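Local coordinates for protein indole-3-acetic acid-amido synthetase GH3.15 (Arabidopsis thaliana, PDB 6E1Q) that catalyses the ATP-dependent conjugation of glutamine, and possibly cysteine, to the auxin precursor indole-3-butyric acid, and of glutamine to the herbicide 2,4-DB, at residues S92-S97 against P105-L110. Residues are numbered along the deposited sequence; the frame is centred on the assembly and turned at random. Where two conformers were deposited one is given.
Sequences SVLLTS and PKLIPL
Leu110 lays its CB and CD2 beside Val93 and reaches on to Leu95, whose CD1 meets Leu110 CD2 at 4.0 Å, the two leucines crossing at a slant. What carries it there is its first torsion, with CG turned opposite the backbone N (chi1 -179°). On this face Leu110 also packs on Leu115 of helix 112-132, and Leu95 on Met162 of helix 162-172. The other face is made by Leu94, whose CD2 rests over Pro109 CA, and by Thr96, which lies alongside Leu107 and Pro105; Thr96 and Leu107 both touch Val159 of strand 158-160.

Between the faces runs an antiparallel pairing, a worked example of how a hairpin absorbs an extra residue. Leu95 and Ile108 exchange two bonds, Leu95 N to Ile108 O and the reverse, each 2.9 Å, and Ser97 N continues the pattern to Lys106 O. At the far end two residues, Ser92 and Val93, stand across from the single Leu110, which makes a classic beta bulge. Leu110 O there takes Ser92 N at 2.9 Å, in the carbonyl plane, and Ser92 OG at 3.0 Å from above that plane, while Val93 N adds a weak bond. Having chi1 at 57° sets OG between N and the carbonyl carbon, on the same acceptor as its own amide. An alanine here takes away the hydroxyl, and Leu110 O would probably then be held less firmly, by the amides of Ser92 and Val93.

Pro109 has no amide hydrogen to give, and it occupies a non-hydrogen-bonded position opposite Leu94, where strand 92-97 calls for no donor. The hairpin is thus hydrogen-bonded along the backbone, with mostly apolar side chains on both faces, and it delivers Ser97, an ATP-binding residue, next to Ser329 of the same nucleotide site.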
ATOM      1  N   SER A  92     -23.298  -0.356  -3.896  1.00 38.19           N
ATOM      2  CA  SER A  92     -23.422   1.068  -3.590  1.00 47.69           C
ATOM      3  C   SER A  92     -22.330   1.921  -4.224  1.00 43.71           C
ATOM      4  O   SER A  92     -22.556   3.114  -4.448  1.00 41.45           O
ATOM      5  CB  SER A  92     -23.441   1.298  -2.078  1.00 39.97           C
ATOM      6  OG  SER A  92     -22.288   0.751  -1.496  1.00 49.24           O
ATOM      7  N   VAL A  93     -21.151   1.351  -4.508  1.00 40.25           N
ATOM      8  CA  VAL A  93     -20.077   2.057  -5.210  1.00 39.65           C
ATOM      9  C   VAL A  93     -19.234   1.020  -5.923  1.00 36.28           C
ATOM     10  O   VAL A  93     -19.223  -0.152  -5.552  1.00 32.00           O
ATOM     11  CB  VAL A  93     -19.150   2.900  -4.283  1.00 37.26           C
ATOM     12  CG1 VAL A  93     -19.790   4.206  -3.899  1.00 44.43           C
ATOM     13  CG2 VAL A  93     -18.710   2.092  -3.048  1.00 32.03           C
ATOM     14  N   LEU A  94     -18.510   1.455  -6.954  1.00 32.92           N
ATOM     15  CA  LEU A  94     -17.381   0.673  -7.433  1.00 29.29           C
ATOM     16  C   LEU A  94     -16.081   1.276  -6.934  1.00 30.96           C
ATOM     17  O   LEU A  94     -15.887   2.489  -6.994  1.00 31.26           O
ATOM     18  CB  LEU A  94     -17.333   0.551  -8.953  1.00 25.76           C
ATOM     19  CG  LEU A  94     -18.583   0.020  -9.636  1.00 33.00           C
ATOM     20  CD1 LEU A  94     -18.491   0.154 -11.135  1.00 35.95           C
ATOM     21  CD2 LEU A  94     -18.743  -1.436  -9.216  1.00 30.95           C
ATOM     22  N   LEU A  95     -15.195   0.417  -6.468  1.00 27.62           N
ATOM     23  CA  LEU A  95     -13.916   0.838  -5.926  1.00 33.94           C
ATOM     24  C   LEU A  95     -12.837   0.745  -7.000  1.00 35.25           C
ATOM     25  O   LEU A  95     -12.694  -0.297  -7.649  1.00 33.06           O
ATOM     26  CB  LEU A  95     -13.545  -0.030  -4.728  1.00 26.45           C
ATOM     27  CG  LEU A  95     -14.441   0.056  -3.488  1.00 28.56           C
ATOM     28  CD1 LEU A  95     -13.897  -0.845  -2.381  1.00 34.57           C
ATOM     29  CD2 LEU A  95     -14.609   1.477  -2.960  1.00 34.44           C
ATOM     30  N   THR A  96     -12.111   1.843  -7.220  1.00 34.96           N
ATOM     31  CA  THR A  96     -10.973   1.832  -8.126  0.57 36.62           C
ATOM     32  C   THR A  96      -9.746   1.369  -7.356  1.00 32.86           C
ATOM     33  O   THR A  96      -9.284   2.064  -6.448  1.00 34.35           O
ATOM     34  CB  THR A  96     -10.731   3.208  -8.727  0.57 32.35           C
ATOM     35  OG1 THR A  96     -11.931   3.651  -9.349  0.57 46.54           O
ATOM     36  CG2 THR A  96      -9.671   3.118  -9.766  0.57 28.05           C
ATOM     37  N   SER A  97      -9.217   0.224  -7.737  1.00 44.35           N
ATOM     38  CA  SER A  97      -8.113  -0.390  -7.022  1.00 50.70           C
ATOM     39  C   SER A  97      -6.791  -0.017  -7.680  1.00 59.11           C
ATOM     40  O   SER A  97      -6.742   0.347  -8.860  1.00 51.50           O
ATOM     41  CB  SER A  97      -8.300  -1.911  -6.990  1.00 50.32           C
ATOM     42  OG  SER A  97      -7.077  -2.594  -6.851  1.00 73.44           O
ATOM     43  N   PRO A 105      -7.089   0.252 -13.801  1.00 47.27           N
ATOM     44  CA  PRO A 105      -7.465  -0.181 -12.456  1.00 46.06           C
ATOM     45  C   PRO A 105      -8.671  -1.109 -12.490  1.00 36.85           C
ATOM     46  O   PRO A 105      -9.553  -0.988 -13.339  1.00 36.93           O
ATOM     47  CB  PRO A 105      -7.769   1.137 -11.731  1.00 53.16           C
ATOM     48  CG  PRO A 105      -7.762   2.216 -12.805  1.00 56.96           C
ATOM     49  CD  PRO A 105      -6.857   1.704 -13.862  1.00 55.49           C
ATOM     50  N   LYS A 106      -8.664  -2.093 -11.602  1.00 34.58           N
ATOM     51  CA  LYS A 106      -9.835  -2.933 -11.443  1.00 38.15           C
ATOM     52  C   LYS A 106     -10.945  -2.127 -10.782  1.00 31.92           C
ATOM     53  O   LYS A 106     -10.693  -1.268  -9.935  1.00 33.48           O
ATOM     54  CB  LYS A 106      -9.522  -4.166 -10.589  1.00 40.42           C
ATOM     55  CG  LYS A 106      -8.386  -5.075 -11.066  1.00 49.41           C
ATOM     56  CD  LYS A 106      -8.120  -6.163 -10.003  1.00 54.13           C
ATOM     57  CE  LYS A 106      -7.077  -7.179 -10.455  1.00 65.32           C
ATOM     58  NZ  LYS A 106      -7.032  -8.377  -9.548  1.00 67.70           N
ATOM     59  N   LEU A 107     -12.176  -2.402 -11.189  1.00 32.04           N
ATOM     60  CA  LEU A 107     -13.368  -1.835 -10.573  1.00 28.20           C
ATOM     61  C   LEU A 107     -14.038  -2.936  -9.761  1.00 27.56           C
ATOM     62  O   LEU A 107     -14.427  -3.969 -10.311  1.00 33.83           O
ATOM     63  CB  LEU A 107     -14.319  -1.262 -11.633  1.00 30.33           C
ATOM     64  CG  LEU A 107     -13.779  -0.132 -12.522  1.00 34.65           C
ATOM     65  CD1 LEU A 107     -14.889   0.422 -13.397  1.00 35.53           C
ATOM     66  CD2 LEU A 107     -13.149   0.997 -11.685  1.00 33.46           C
ATOM     67  N   ILE A 108     -14.137  -2.735  -8.455  1.00 26.28           N
ATOM     68  CA  ILE A 108     -14.579  -3.781  -7.543  1.00 31.72           C
ATOM     69  C   ILE A 108     -15.892  -3.363  -6.879  1.00 31.16           C
ATOM     70  O   ILE A 108     -15.950  -2.320  -6.218  1.00 29.22           O
ATOM     71  CB  ILE A 108     -13.505  -4.089  -6.488  1.00 31.81           C
ATOM     72  CG1 ILE A 108     -12.230  -4.629  -7.161  1.00 30.54           C
ATOM     73  CG2 ILE A 108     -14.031  -5.095  -5.477  1.00 33.43           C
ATOM     74  CD1 ILE A 108     -12.434  -5.941  -7.894  1.00 30.92           C
ATOM     75  N   PRO A 109     -16.962  -4.146  -7.011  1.00 31.72           N
ATOM     76  CA  PRO A 109     -18.222  -3.807  -6.331  1.00 36.85           C
ATOM     77  C   PRO A 109     -18.064  -3.794  -4.818  1.00 32.92           C
ATOM     78  O   PRO A 109     -17.313  -4.591  -4.252  1.00 33.66           O
ATOM     79  CB  PRO A 109     -19.180  -4.920  -6.773  1.00 31.15           C
ATOM     80  CG  PRO A 109     -18.575  -5.465  -8.038  1.00 40.37           C
ATOM     81  CD  PRO A 109     -17.084  -5.335  -7.868  1.00 36.13           C
ATOM     82  N   LEU A 110     -18.791  -2.871  -4.171  1.00 31.92           N
ATOM     83  CA  LEU A 110     -18.888  -2.797  -2.718  1.00 33.73           C
ATOM     84  C   LEU A 110     -20.344  -2.560  -2.339  1.00 39.38           C
ATOM     85  O   LEU A 110     -20.972  -1.624  -2.841  1.00 31.04           O
ATOM     86  CB  LEU A 110     -18.004  -1.676  -2.158  1.00 34.39           C
ATOM     87  CG  LEU A 110     -17.994  -1.491  -0.637  1.00 42.90           C
ATOM     88  CD1 LEU A 110     -17.403  -2.714   0.051  1.00 38.56           C
ATOM     89  CD2 LEU A 110     -17.233  -0.224  -0.229  1.00 40.98           C
TER